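Local coordinates for response regulator receiver protein (Desulfuromonas acetoxidans, PDB 2ZAY), which probably acts in two-component signalling, this piece being its CheY-like receiver domain, at residues K111-A115 / I116-A120. Numbering follows the deposited sequence.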
loop_
_atom_site.group_PDB
_atom_site.type_symbol
_atom_site.label_atom_id
_atom_site.label_comp_id
_atom_site.label_asym_id
_atom_site.label_seq_id
_atom_site.Cartn_x
_atom_site.Cartn_y
_atom_site.Cartn_z
ATOM N N LYS A 111 11.202 4.722 -1.081
ATOM C CA LYS A 111 10.959 6.128 -0.783
ATOM C C LYS A 111 12.285 6.839 -1.081
ATOM O O LYS A 111 13.334 6.198 -1.139
ATOM C CB LYS A 111 10.608 6.315 0.700
ATOM C CG LYS A 111 9.219 5.848 1.118
ATOM C CD LYS A 111 9.066 5.957 2.632
ATOM C CE LYS A 111 7.642 6.310 3.059
ATOM N NZ LYS A 111 6.634 5.319 2.618
ATOM N N PRO A 112 12.258 8.168 -1.290
ATOM C CA PRO A 112 11.069 9.019 -1.266
ATOM C C PRO A 112 10.156 8.685 -2.434
ATOM O O PRO A 112 10.611 8.244 -3.489
ATOM C CB PRO A 112 11.653 10.429 -1.355
ATOM C CG PRO A 112 12.889 10.222 -2.162
ATOM C CD PRO A 112 13.465 8.976 -1.542
ATOM N N VAL A 113 8.862 8.896 -2.228
ATOM C CA VAL A 113 7.863 8.606 -3.238
ATOM C C VAL A 113 7.752 9.684 -4.305
ATOM O O VAL A 113 7.743 10.878 -4.008
ATOM C CB VAL A 113 6.479 8.430 -2.590
ATOM C CG1 VAL A 113 5.437 8.116 -3.654
ATOM C CG2 VAL A 113 6.537 7.328 -1.549
ATOM N N ASN A 114 7.680 9.247 -5.554
ATOM C CA ASN A 114 7.523 10.151 -6.676
ATOM C C ASN A 114 6.133 9.878 -7.248
ATOM O O ASN A 114 5.838 8.765 -7.687
ATOM C CB ASN A 114 8.590 9.887 -7.734
ATOM C CG ASN A 114 8.385 10.726 -8.977
ATOM O OD1 ASN A 114 7.334 10.655 -9.619
ATOM N ND2 ASN A 114 9.386 11.530 -9.324
ATOM N N ALA A 115 5.280 10.896 -7.232
ATOM C CA ALA A 115 3.912 10.768 -7.722
ATOM C C ALA A 115 3.771 10.158 -9.121
ATOM O O ALA A 115 2.858 9.377 -9.361
ATOM C CB ALA A 115 3.220 12.129 -7.672
ATOM N N ILE A 116 4.661 10.511 -10.044
ATOM C CA ILE A 116 4.583 9.971 -11.405
ATOM C C ILE A 116 4.866 8.470 -11.403
ATOM O O ILE A 116 4.182 7.692 -12.075
ATOM C CB ILE A 116 5.591 10.675 -12.350
ATOM C CG1 ILE A 116 5.223 12.157 -12.489
ATOM C CG2 ILE A 116 5.585 10.008 -13.719
ATOM C CD1 ILE A 116 6.200 12.960 -13.343
ATOM N N ARG A 117 5.874 8.076 -10.636
ATOM C CA ARG A 117 6.272 6.678 -10.516
ATOM C C ARG A 117 5.191 5.876 -9.796
ATOM O O ARG A 117 4.802 4.795 -10.242
ATOM C CB ARG A 117 7.594 6.594 -9.743
ATOM C CG ARG A 117 8.225 5.216 -9.675
ATOM C CD ARG A 117 9.701 5.327 -9.277
ATOM N NE ARG A 117 10.409 6.265 -10.146
ATOM C CZ ARG A 117 11.718 6.493 -10.103
ATOM N NH1 ARG A 117 12.480 5.850 -9.229
ATOM N NH2 ARG A 117 12.268 7.366 -10.934
ATOM N N LEU A 118 4.697 6.417 -8.688
ATOM C CA LEU A 118 3.668 5.734 -7.908
ATOM C C LEU A 118 2.392 5.516 -8.717
ATOM O O LEU A 118 1.810 4.435 -8.697
ATOM C CB LEU A 118 3.345 6.535 -6.648
ATOM C CG LEU A 118 2.310 5.906 -5.711
ATOM C CD1 LEU A 118 2.765 4.507 -5.294
ATOM C CD2 LEU A 118 2.138 6.794 -4.488
ATOM N N SER A 119 1.966 6.551 -9.433
ATOM C CA SER A 119 0.764 6.468 -10.251
ATOM C C SER A 119 0.865 5.344 -11.278
ATOM O O SER A 119 -0.044 4.522 -11.398
ATOM C CB SER A 119 0.525 7.793 -10.972
ATOM O OG SER A 119 -0.591 7.695 -11.842
ATOM N N ALA A 120 1.967 5.318 -12.022
ATOM C CA ALA A 120 2.179 4.292 -13.038
ATOM C C ALA A 120 2.235 2.883 -12.431
ATOM O O ALA A 120 1.732 1.930 -13.021
ATOM C CB ALA A 120 3.469 4.580 -13.800
#
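Asn-114 OD1 reaches forward over the first turn of the helix and meets two backbone N-H groups there. The bond from Arg-117 N to Asn-114 OD1 is 3.1 Å long and fairly straight (160° at the hydrogen), though the donor stands above the carboxamide plane; that from Ile-116 N to OD1 of Asn-114, at 2.7 Å, is bent to 124° and therefore weak. With CG anti to the backbone N (chi1 175°), the carboxamide swings beside its own carbonyl carbon, on the side where the helix begins. The backbone itself sets CB of Asn-114 4.0 Å from CB of Arg-117. Behind the cap the regular helix bonding starts, Leu-118 N to Asn-114 O at 2.8 Å and Ser-119 N to Ala-115 O. A leucine in place of Asn-114 would probably leave the amides of Arg-117 and Ile-116 without their side-chain acceptor and weaken the helix start. On the inner side, Val-113 CG1 meets Leu-118 CD2 at 3.7 Å, the two branched side chains crossing at a slant; Leu-118 also packs on Leu-28 of helix 22-31, and Val-113 on Leu-88 of strand 85-89. Upstream, Lys-111, followed by a cis peptide to Pro-112, forms a salt bridge with Asp-15. This is an asparagine N-cap on helix 115-129, placed after the Lys-Pro loop characteristic of CheY-like receiver domains, where the last strand passes into the final helix.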